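Local coordinates for protein D-glycero-alpha-D-manno-heptose 7-phosphate kinase (Campylobacter jejuni subsp. jejuni, PDB 4N3O) that phosphorylates D-glycero-alpha-D-manno-heptose 7-phosphate at C-1 with ATP, a GHMP-family kinase step on the route to GDP-heptose for the capsule, at residues Y34-T39 against I241-A246; I56-P61 against C67-K72; L81-S86 against Y148-E153; Y282-D287 against K318-E323. One frame throughout, in Å; residues are numbered along the deposited sequence.

Interaction 1 of 4, residues Y34-T39 against I241-A246; sequences YVLNAT and IKMKEA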
# COMPACT_ATOMS: atom_id res chain seq x y z
N TYR A 34 17.65 6.54 20.87
CA TYR A 34 17.48 6.16 19.47
C TYR A 34 16.03 6.01 19.11
O TYR A 34 15.17 5.91 19.97
CB TYR A 34 18.14 4.81 19.18
CG TYR A 34 17.34 3.63 19.70
CD1 TYR A 34 17.53 3.14 20.98
CD2 TYR A 34 16.38 3.00 18.89
CE1 TYR A 34 16.80 2.06 21.46
CE2 TYR A 34 15.64 1.93 19.36
CZ TYR A 34 15.85 1.46 20.65
OH TYR A 34 15.13 0.39 21.14
N VAL A 35 15.78 5.99 17.81
CA VAL A 35 14.46 5.75 17.30
C VAL A 35 14.65 5.04 15.95
O VAL A 35 15.59 5.34 15.19
CB VAL A 35 13.61 7.05 17.18
CG1 VAL A 35 14.23 8.03 16.20
CG2 VAL A 35 12.19 6.74 16.76
N LEU A 36 13.78 4.07 15.70
CA LEU A 36 13.78 3.34 14.45
C LEU A 36 12.41 3.54 13.89
O LEU A 36 11.44 3.06 14.47
CB LEU A 36 14.01 1.85 14.66
CG LEU A 36 13.75 0.97 13.42
CD1 LEU A 36 14.72 1.32 12.31
CD2 LEU A 36 13.85 -0.51 13.75
N ASN A 37 12.32 4.28 12.78
CA ASN A 37 11.02 4.47 12.14
C ASN A 37 11.08 4.05 10.69
O ASN A 37 12.16 3.75 10.14
CB ASN A 37 10.51 5.88 12.33
CG ASN A 37 11.46 6.90 11.83
OD1 ASN A 37 12.14 6.69 10.82
ND2 ASN A 37 11.53 8.03 12.52
N ALA A 38 9.92 3.99 10.07
CA ALA A 38 9.82 3.51 8.71
C ALA A 38 8.59 4.09 8.07
O ALA A 38 7.54 4.09 8.68
CB ALA A 38 9.75 1.99 8.71
N THR A 39 8.73 4.58 6.85
CA THR A 39 7.58 5.15 6.16
C THR A 39 6.64 4.08 5.71
O THR A 39 7.07 2.95 5.42
CB THR A 39 7.99 6.02 4.97
OG1 THR A 39 8.90 5.29 4.13
CG2 THR A 39 8.67 7.29 5.44
N ILE A 241 22.46 -1.03 19.07
CA ILE A 241 23.44 -1.72 18.23
C ILE A 241 23.00 -3.16 17.92
O ILE A 241 23.31 -3.70 16.86
CB ILE A 241 24.86 -1.70 18.84
CG1 ILE A 241 24.86 -2.28 20.27
CG2 ILE A 241 25.42 -0.28 18.83
CD1 ILE A 241 26.16 -2.06 21.03
N LYS A 242 22.24 -3.76 18.82
CA LYS A 242 21.78 -5.11 18.62
C LYS A 242 20.72 -5.12 17.52
O LYS A 242 20.69 -6.04 16.71
CB LYS A 242 21.23 -5.69 19.92
CG LYS A 242 21.08 -7.20 19.91
CD LYS A 242 20.53 -7.76 21.22
CE LYS A 242 21.46 -7.47 22.40
NZ LYS A 242 20.98 -8.11 23.65
N MSE A 243 19.87 -4.09 17.49
CA MSE A 243 18.83 -3.96 16.48
C MSE A 243 19.41 -3.61 15.13
O MSE A 243 18.89 -4.03 14.12
CB MSE A 243 17.77 -2.94 16.87
CG MSE A 243 16.44 -3.16 16.14
SE MSE A 243 15.13 -1.89 16.91
CE MSE A 243 14.95 -2.64 18.72
N LYS A 244 20.48 -2.82 15.08
CA LYS A 244 21.11 -2.53 13.78
C LYS A 244 21.68 -3.81 13.21
O LYS A 244 21.47 -4.14 12.05
CB LYS A 244 22.28 -1.55 13.89
CG LYS A 244 21.95 -0.12 14.27
CD LYS A 244 23.20 0.74 14.03
CE LYS A 244 23.16 2.06 14.78
NZ LYS A 244 23.24 1.87 16.26
N GLU A 245 22.43 -4.53 14.04
CA GLU A 245 23.08 -5.76 13.62
C GLU A 245 22.04 -6.75 13.11
O GLU A 245 22.24 -7.35 12.06
CB GLU A 245 23.89 -6.35 14.78
CG GLU A 245 24.92 -7.38 14.36
CD GLU A 245 25.74 -7.92 15.54
OE1 GLU A 245 25.19 -8.02 16.66
OE2 GLU A 245 26.92 -8.26 15.33
N ALA A 246 20.92 -6.88 13.82
CA ALA A 246 19.85 -7.81 13.41
C ALA A 246 19.25 -7.38 12.06
O ALA A 246 18.89 -8.23 11.23
CB ALA A 246 18.77 -7.89 14.48
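At the junction between the large N-terminal sheet and the C-terminal helices of this GHMP kinase, Tyr34 and Leu36 of strand 31-40 meet Met243 of helix 236-248. Met243 is a selenomethionine in the crystal, and within residues 241-246 it alone touches the strand. Its SE rests on Leu36 CD2 at 3.7 Å, while its terminal CE comes within 3.9 Å of Tyr34 OH. With the CA atoms of Leu36 and Met243 9.1 Å apart, a long unbranched side chain suits the place. The chain leaves the helix with CG anti to the backbone N (chi1 -158°) and runs straight through chi2, then bends at chi3 (-68°), which swings CE from the leucine toward the tyrosine. The two residues it meets are two apart on a beta strand and so emerge from the same face; Val35 between them points to the other side, onto Met175 and Phe177.

Strand 31-40 pairs with strand 6-21, and Tyr34 is backbone-bonded there to Gly20, which probably binds substrate. Phe174 meets the Tyr34 ring with nearly parallel planes. From the same helix as Met243, Ile236 and Ala240 add to the packing on Tyr34 and Leu247 to that on Leu36. Ala18 and, from helix 252-262, Leu255, Ile258 and Leu259 also pack against Met243, giving its apolar chain a buried setting.

Interaction 2 of 4, residues I56-P61 against C67-K72; sequences IIFDSP and CEYESK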
# COMPACT_ATOMS: atom_id res chain seq x y z
N ILE A 56 -4.88 33.66 -3.91
CA ILE A 56 -4.20 32.60 -3.21
C ILE A 56 -5.29 31.82 -2.47
O ILE A 56 -5.98 32.37 -1.62
CB ILE A 56 -3.13 33.13 -2.24
CG1 ILE A 56 -1.94 33.69 -3.02
CG2 ILE A 56 -2.66 32.01 -1.33
CD1 ILE A 56 -0.87 34.33 -2.15
N ILE A 57 -5.42 30.54 -2.81
CA ILE A 57 -6.42 29.67 -2.22
C ILE A 57 -5.76 28.49 -1.51
O ILE A 57 -4.84 27.87 -2.03
CB ILE A 57 -7.36 29.14 -3.33
CG1 ILE A 57 -8.07 30.34 -3.99
CG2 ILE A 57 -8.37 28.14 -2.77
CD1 ILE A 57 -8.93 29.97 -5.17
N PHE A 58 -6.22 28.22 -0.29
CA PHE A 58 -5.76 27.09 0.48
C PHE A 58 -6.99 26.23 0.70
O PHE A 58 -7.97 26.72 1.29
CB PHE A 58 -5.20 27.53 1.84
CG PHE A 58 -3.98 28.41 1.76
CD1 PHE A 58 -2.87 28.03 1.01
CD2 PHE A 58 -3.88 29.55 2.53
CE1 PHE A 58 -1.73 28.81 0.97
CE2 PHE A 58 -2.74 30.35 2.49
CZ PHE A 58 -1.67 29.98 1.71
N ASP A 59 -6.95 24.98 0.23
CA ASP A 59 -8.11 24.08 0.28
C ASP A 59 -7.79 22.73 0.93
O ASP A 59 -7.09 21.90 0.37
CB ASP A 59 -8.61 23.86 -1.14
CG ASP A 59 -9.81 22.93 -1.22
OD1 ASP A 59 -10.54 22.77 -0.21
OD2 ASP A 59 -10.02 22.36 -2.30
N SER A 60 -8.35 22.52 2.12
CA SER A 60 -8.12 21.33 2.92
C SER A 60 -9.47 20.74 3.36
O SER A 60 -9.91 20.97 4.49
CB SER A 60 -7.26 21.71 4.12
OG SER A 60 -7.20 20.70 5.10
N PRO A 61 -10.14 19.98 2.48
CA PRO A 61 -11.47 19.42 2.77
C PRO A 61 -11.53 18.39 3.90
O PRO A 61 -12.55 18.32 4.59
CB PRO A 61 -11.88 18.79 1.44
CG PRO A 61 -10.60 18.53 0.72
CD PRO A 61 -9.70 19.66 1.11
N CYS A 67 -9.66 28.70 2.47
CA CYS A 67 -9.24 30.10 2.58
C CYS A 67 -9.00 30.73 1.21
O CYS A 67 -8.50 30.08 0.28
CB CYS A 67 -7.89 30.23 3.29
SG CYS A 67 -7.71 29.56 4.95
N GLU A 68 -9.29 32.01 1.11
CA GLU A 68 -9.03 32.74 -0.11
C GLU A 68 -8.52 34.12 0.30
O GLU A 68 -9.10 34.74 1.17
CB GLU A 68 -10.28 32.82 -0.97
CG GLU A 68 -10.03 33.49 -2.31
CD GLU A 68 -11.17 33.29 -3.29
OE1 GLU A 68 -11.25 34.06 -4.27
OE2 GLU A 68 -11.98 32.36 -3.08
N TYR A 69 -7.42 34.56 -0.31
CA TYR A 69 -6.82 35.86 -0.02
C TYR A 69 -6.28 36.47 -1.28
O TYR A 69 -6.17 35.80 -2.30
CB TYR A 69 -5.63 35.73 0.95
CG TYR A 69 -5.91 34.94 2.19
CD1 TYR A 69 -6.57 35.52 3.28
CD2 TYR A 69 -5.52 33.62 2.29
CE1 TYR A 69 -6.84 34.79 4.43
CE2 TYR A 69 -5.77 32.89 3.44
CZ TYR A 69 -6.44 33.47 4.50
OH TYR A 69 -6.69 32.71 5.62
N GLU A 70 -5.92 37.74 -1.18
CA GLU A 70 -5.30 38.46 -2.26
C GLU A 70 -3.79 38.20 -2.22
O GLU A 70 -3.18 38.20 -1.16
CB GLU A 70 -5.57 39.96 -2.14
CG GLU A 70 -6.98 40.36 -2.54
CD GLU A 70 -7.24 40.19 -4.03
OE1 GLU A 70 -6.26 40.19 -4.82
OE2 GLU A 70 -8.42 40.06 -4.41
N SER A 71 -3.21 38.01 -3.40
CA SER A 71 -1.78 37.76 -3.55
C SER A 71 -0.92 38.91 -3.01
O SER A 71 -0.94 40.00 -3.56
CB SER A 71 -1.47 37.52 -5.03
OG SER A 71 -0.09 37.37 -5.25
N LYS A 72 -0.18 38.64 -1.93
CA LYS A 72 0.74 39.61 -1.31
C LYS A 72 1.94 38.89 -0.67
O LYS A 72 1.95 37.66 -0.57
CB LYS A 72 0.02 40.48 -0.28
CG LYS A 72 -0.64 39.71 0.84
CD LYS A 72 -1.34 40.65 1.80
CE LYS A 72 -2.14 39.88 2.84
NZ LYS A 72 -2.82 40.81 3.78
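Residues Ile56 to Phe58 run antiparallel to Cys67 to Tyr69, the strand axes 4.8 Å apart at 169°, with Ile56-Tyr69 and Phe58-Cys67 as hydrogen-bonded pairs and Ile57-Glu68 as the non-hydrogen-bonded pair between them. Each hydrogen-bonded pair closes with two bonds; Tyr69 N to Ile56 O and Cys67 N to Phe58 O are both 2.9 Å, the second nearly straight at 173°. Beside the middle pair, the CA-H groups of Ile57 and Glu68 point at carbonyls across the ladder, Ile57 CA lying 3.3 Å from Cys67 O.

This is the beta hairpin of strands 55-60 and 65-70 at an edge of the N-terminal sheet, where strand 55-60 also pairs with strand 102-108. Ile56, Phe58, Cys67 and Tyr69 share the face covered by helix 82-96, which suits apolar and aromatic groups. Phe58 CD2 lies in the plane of the Tyr69 ring, at its edge, 3.9 Å from Tyr69 CE2. Ile56 CG2, the branch anti to the backbone N, lies over one face of the Phe58 ring, while CG1 and CD1 go toward Ser71, CD1 reaching Ser71 CA at 3.8 Å. Cys67 CB, small enough to sit beside the Phe58 ring, stands at its edge. Tyr69 OH is hydrogen-bonded to Asp78.

Ile57 and Glu68 run alongside one another off the other face, with Ile57 CG1 4.1 Å from Glu68 CG; the exposed glutamate offers a methylene here. Beyond Phe58 the first strand leads to Ser60, a probable ATP-binding residue.

Interaction 3 of 4, residues L81-S86 against Y148-E153; sequences LDIFKS and YEIERE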
# COMPACT_ATOMS: atom_id res chain seq x y z
N LEU A 81 -6.02 27.54 8.73
CA LEU A 81 -4.89 26.99 8.00
C LEU A 81 -3.66 27.89 8.12
O LEU A 81 -2.96 28.13 7.13
CB LEU A 81 -5.27 26.75 6.53
CG LEU A 81 -6.44 25.78 6.31
CD1 LEU A 81 -6.77 25.64 4.83
CD2 LEU A 81 -6.16 24.40 6.91
N ASP A 82 -3.39 28.37 9.33
CA ASP A 82 -2.22 29.23 9.59
C ASP A 82 -0.91 28.54 9.25
O ASP A 82 0.11 29.20 9.00
CB ASP A 82 -2.19 29.71 11.05
CG ASP A 82 -3.28 30.75 11.36
OD1 ASP A 82 -3.71 31.47 10.43
OD2 ASP A 82 -3.69 30.86 12.54
N ILE A 83 -0.93 27.21 9.22
CA ILE A 83 0.28 26.45 8.88
C ILE A 83 0.70 26.72 7.42
O ILE A 83 1.89 26.84 7.14
CB ILE A 83 0.11 24.92 9.16
CG1 ILE A 83 1.43 24.18 8.94
CG2 ILE A 83 -0.99 24.31 8.30
CD1 ILE A 83 2.54 24.65 9.87
N PHE A 84 -0.25 26.85 6.50
CA PHE A 84 0.11 27.14 5.11
C PHE A 84 0.61 28.58 4.95
O PHE A 84 1.45 28.85 4.09
CB PHE A 84 -1.04 26.87 4.13
CG PHE A 84 -1.56 25.45 4.14
CD1 PHE A 84 -0.71 24.37 4.38
CD2 PHE A 84 -2.87 25.18 3.79
CE1 PHE A 84 -1.20 23.07 4.37
CE2 PHE A 84 -3.36 23.88 3.75
CZ PHE A 84 -2.52 22.83 4.04
N LYS A 85 0.10 29.50 5.75
CA LYS A 85 0.59 30.86 5.66
C LYS A 85 2.07 30.92 6.04
O LYS A 85 2.86 31.53 5.33
CB LYS A 85 -0.26 31.84 6.50
CG LYS A 85 -1.58 32.22 5.83
CD LYS A 85 -2.38 33.27 6.60
CE LYS A 85 -3.23 32.69 7.71
NZ LYS A 85 -4.39 31.90 7.20
N SER A 86 2.44 30.27 7.14
CA SER A 86 3.84 30.27 7.57
C SER A 86 4.73 29.74 6.45
O SER A 86 5.80 30.28 6.20
CB SER A 86 4.03 29.38 8.79
OG SER A 86 3.12 29.70 9.81
N TYR A 148 11.40 21.47 9.61
CA TYR A 148 11.61 21.43 11.05
C TYR A 148 11.59 22.82 11.67
O TYR A 148 10.99 23.02 12.73
CB TYR A 148 12.93 20.72 11.37
CG TYR A 148 13.33 20.75 12.82
CD1 TYR A 148 12.67 19.96 13.76
CD2 TYR A 148 14.38 21.55 13.25
CE1 TYR A 148 13.04 19.98 15.10
CE2 TYR A 148 14.75 21.59 14.59
CZ TYR A 148 14.08 20.80 15.51
OH TYR A 148 14.45 20.82 16.84
N GLU A 149 12.22 23.79 11.01
CA GLU A 149 12.30 25.16 11.51
C GLU A 149 10.92 25.77 11.62
O GLU A 149 10.56 26.40 12.63
CB GLU A 149 13.17 26.01 10.59
CG GLU A 149 14.62 25.52 10.53
CD GLU A 149 15.53 26.39 9.68
OE1 GLU A 149 15.02 27.34 9.03
OE2 GLU A 149 16.77 26.14 9.66
N ILE A 150 10.14 25.57 10.57
CA ILE A 150 8.80 26.10 10.51
C ILE A 150 7.95 25.44 11.59
O ILE A 150 7.18 26.12 12.27
CB ILE A 150 8.18 25.89 9.10
CG1 ILE A 150 8.88 26.82 8.09
CG2 ILE A 150 6.69 26.17 9.09
CD1 ILE A 150 8.52 26.54 6.64
N GLU A 151 8.14 24.14 11.79
CA GLU A 151 7.33 23.42 12.77
C GLU A 151 7.67 23.72 14.24
O GLU A 151 6.76 23.75 15.07
CB GLU A 151 7.32 21.91 12.49
CG GLU A 151 6.24 21.16 13.27
CD GLU A 151 6.11 19.69 12.89
OE1 GLU A 151 6.85 19.22 12.00
OE2 GLU A 151 5.23 19.01 13.47
N ARG A 152 8.95 23.94 14.57
CA ARG A 152 9.30 24.24 15.96
C ARG A 152 8.94 25.69 16.31
O ARG A 152 8.43 25.96 17.39
CB ARG A 152 10.79 24.00 16.26
CG ARG A 152 11.74 24.99 15.61
CD ARG A 152 13.18 24.76 16.06
NE ARG A 152 14.12 25.62 15.34
CZ ARG A 152 15.43 25.61 15.54
NH1 ARG A 152 16.21 26.42 14.83
NH2 ARG A 152 15.96 24.78 16.43
N GLU A 153 9.20 26.60 15.37
CA GLU A 153 8.95 28.03 15.57
C GLU A 153 7.49 28.43 15.56
O GLU A 153 7.05 29.18 16.44
CB GLU A 153 9.71 28.86 14.50
CG GLU A 153 9.52 30.37 14.60
CD GLU A 153 10.27 31.15 13.51
OE1 GLU A 153 11.28 30.62 12.99
OE2 GLU A 153 9.85 32.29 13.20
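Apolar contact between Ile150 of helix 140-153 and the pair Ser86 and Ile83 of helix 82-96 is all that joins the two segments directly. Ile150 CG2 does the touching: it comes 4.2 Å from Ser86 CB and 4.5 Å from Ile83 CD1, a light contact. That methyl is the branch anti to the backbone N, since chi1 of -70° places the longer CG1 arm beside the N instead. A small residue suits position 86, because here the backbones come close, with the CA atoms of Ser86 and Ile150 7.1 Å apart. Ile83 gets there only with the end of its chain, CD1, while Ile150 uses its branch methyl.

The hydrogen bonds lie inside the first helix. Ser86 turns OG back along its own helix to Asp82 O at 3.2 Å, and Ser86 N also bonds to that carbonyl; the two donors arrive from opposite faces of its plane. The serine hydroxyl is thus satisfied locally while its CB is presented to Ile150.

The charged pairs lie to the side of the contact. Lys85 NZ forms a salt bridge with Asp82 OD1 at 3.3 Å and a second with Asp78. Glu149 pairs with Arg90, a bridge that links the same two helices one turn farther on.

Glu151, next to Ile150 and a probable magnesium ligand, bonds to Ser120 of helix 118-134. That helix also takes Ile83 on Val123 and Phe84 on Leu122 and Val126, while Phe84 reaches Leu104 and Thr106 of strand 102-108, so helix 82-96 lies against the sheet with helix 118-134 alongside, and helix 140-153 meets it at Ser86 and Ile83.

Interaction 4 of 4, residues Y282-D287 against K318-E323; sequences YKLAID and KALRKE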
# COMPACT_ATOMS: atom_id res chain seq x y z
N TYR A 282 -6.56 -5.01 23.47
CA TYR A 282 -5.27 -5.71 23.54
C TYR A 282 -5.53 -7.19 23.85
O TYR A 282 -5.04 -8.07 23.15
CB TYR A 282 -4.39 -5.10 24.62
CG TYR A 282 -3.03 -5.76 24.77
CD1 TYR A 282 -1.95 -5.38 23.97
CD2 TYR A 282 -2.83 -6.75 25.73
CE1 TYR A 282 -0.70 -5.98 24.12
CE2 TYR A 282 -1.59 -7.36 25.88
CZ TYR A 282 -0.53 -6.98 25.08
OH TYR A 282 0.69 -7.60 25.24
N LYS A 283 -6.31 -7.44 24.89
CA LYS A 283 -6.70 -8.79 25.29
C LYS A 283 -7.28 -9.57 24.11
O LYS A 283 -6.88 -10.70 23.83
CB LYS A 283 -7.78 -8.69 26.36
CG LYS A 283 -8.43 -10.00 26.78
CD LYS A 283 -9.78 -9.77 27.47
CE LYS A 283 -9.73 -8.80 28.66
NZ LYS A 283 -8.84 -9.26 29.76
N LEU A 284 -8.24 -8.95 23.43
CA LEU A 284 -8.90 -9.57 22.29
C LEU A 284 -7.91 -9.92 21.18
O LEU A 284 -8.06 -10.93 20.51
CB LEU A 284 -10.00 -8.64 21.78
CG LEU A 284 -10.66 -8.89 20.41
CD1 LEU A 284 -11.83 -7.95 20.23
CD2 LEU A 284 -9.69 -8.67 19.27
N ALA A 285 -6.88 -9.10 21.02
CA ALA A 285 -5.91 -9.29 19.97
C ALA A 285 -4.96 -10.44 20.31
O ALA A 285 -4.62 -11.25 19.45
CB ALA A 285 -5.13 -7.99 19.72
N ILE A 286 -4.53 -10.49 21.57
CA ILE A 286 -3.66 -11.56 22.01
C ILE A 286 -4.44 -12.88 21.95
O ILE A 286 -3.91 -13.91 21.59
CB ILE A 286 -3.15 -11.33 23.44
CG1 ILE A 286 -2.35 -10.02 23.55
CG2 ILE A 286 -2.28 -12.50 23.89
CD1 ILE A 286 -1.05 -10.01 22.79
N ASP A 287 -5.72 -12.83 22.28
CA ASP A 287 -6.53 -14.04 22.26
C ASP A 287 -6.63 -14.61 20.85
O ASP A 287 -6.71 -15.81 20.66
CB ASP A 287 -7.94 -13.77 22.83
CG ASP A 287 -7.96 -13.73 24.38
OD1 ASP A 287 -6.97 -14.14 25.01
OD2 ASP A 287 -8.99 -13.29 24.95
N LYS A 318 -10.19 -10.44 11.24
CA LYS A 318 -11.61 -10.73 11.28
C LYS A 318 -12.23 -10.35 12.64
O LYS A 318 -13.33 -9.78 12.70
CB LYS A 318 -11.83 -12.21 10.95
CG LYS A 318 -13.28 -12.62 10.76
CD LYS A 318 -13.43 -14.10 10.40
CE LYS A 318 -13.07 -15.01 11.56
NZ LYS A 318 -13.23 -16.45 11.21
N ALA A 319 -11.55 -10.67 13.74
CA ALA A 319 -12.10 -10.31 15.04
C ALA A 319 -12.11 -8.78 15.18
O ALA A 319 -13.12 -8.19 15.55
CB ALA A 319 -11.32 -10.97 16.17
N LEU A 320 -11.01 -8.13 14.81
CA LEU A 320 -10.95 -6.67 14.91
C LEU A 320 -12.01 -5.93 14.06
O LEU A 320 -12.58 -4.94 14.52
CB LEU A 320 -9.55 -6.14 14.59
CG LEU A 320 -8.43 -6.48 15.60
CD1 LEU A 320 -7.12 -5.95 15.09
CD2 LEU A 320 -8.69 -5.90 16.99
N ARG A 321 -12.31 -6.42 12.85
CA ARG A 321 -13.32 -5.76 12.01
C ARG A 321 -14.73 -5.71 12.65
O ARG A 321 -15.59 -4.96 12.17
CB ARG A 321 -13.46 -6.40 10.62
CG ARG A 321 -12.23 -6.38 9.72
CD ARG A 321 -12.64 -6.62 8.26
NE ARG A 321 -11.57 -7.11 7.38
CZ ARG A 321 -10.58 -6.37 6.88
NH1 ARG A 321 -10.46 -5.08 7.19
NH2 ARG A 321 -9.67 -6.94 6.09
N LYS A 322 -14.96 -6.50 13.70
CA LYS A 322 -16.27 -6.52 14.37
C LYS A 322 -16.34 -5.49 15.47
O LYS A 322 -17.39 -5.30 16.09
CB LYS A 322 -16.54 -7.90 14.97
CG LYS A 322 -16.64 -8.98 13.93
CD LYS A 322 -16.77 -10.36 14.53
CE LYS A 322 -16.76 -11.40 13.42
NZ LYS A 322 -16.50 -12.77 13.92
N GLU A 323 -15.23 -4.81 15.71
CA GLU A 323 -15.18 -3.79 16.73
C GLU A 323 -15.41 -2.43 16.10
O GLU A 323 -15.50 -2.30 14.88
CB GLU A 323 -13.85 -3.89 17.47
CG GLU A 323 -13.64 -5.24 18.14
CD GLU A 323 -14.65 -5.52 19.26
OE1 GLU A 323 -14.82 -6.70 19.65
OE2 GLU A 323 -15.28 -4.56 19.75
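Within residues 282-287, Leu284 alone makes the close contacts to Ala319, Leu320 and Glu323. Its two methyls divide the work. CD2 faces Leu320 and Ala319 of helix 313-320, lying 3.7 Å from Leu320 CD2 and 4.2 Å from Ala319 CB. CD1 turns to Glu323, whose OE1 is 3.3 Å away and whose CG is 3.9 Å away. CG of Leu284 stands anti to the backbone N (chi1 167°), an extended direction that carries both methyls across to the other segment; the CA atoms of Leu284 and Ala319 are 8.0 Å apart, and the small alanine suits this close passage.

Glu323 comes at the leucine from the opposite direction, its chain bent at chi2 (-65°). CG and the carboxylate carbon lie along Leu284 CD1, and OE1 comes nearest, while OE2 is held in a salt bridge by Arg280, one helical turn before Leu284. The carboxylate is therefore drawn back onto the helix that Leu284 leaves. A type I beta turn from Leu320 to Glu323, closed by Glu323 N to Leu320 O at 2.9 Å, brings the glutamate round beside Leu284.

In the C-terminal domain of this GHMP kinase, these two helices lie over the four-stranded antiparallel sheet. Leu320 settles on Val203, Tyr205 and Val327, and Phe306 of strand 303-308 takes both Leu320 and Ala285, one from each helix.

How the interactions relate
Interaction 1 is the buried one of the four, a strand-to-helix contact made by van der Waals contacts with no hydrogen bond across; interactions 2, 3 and 4 are partly buried. Interaction 2 depends on backbone hydrogen bonds, whereas interactions 3 and 4 join helices through a few side chains and leave polar groups to partners within or beside the helices. Interactions 1 and 2 belong to the same sheet but lie 41 Å apart, centre to centre. Interactions 2 and 3 touch directly: Phe58 packs on Leu81, Phe84 and Lys85, and Tyr69 reaches Lys85. Interaction 4 stands apart in the C-terminal domain, about 16 Å from interaction 1 at the nearest atoms.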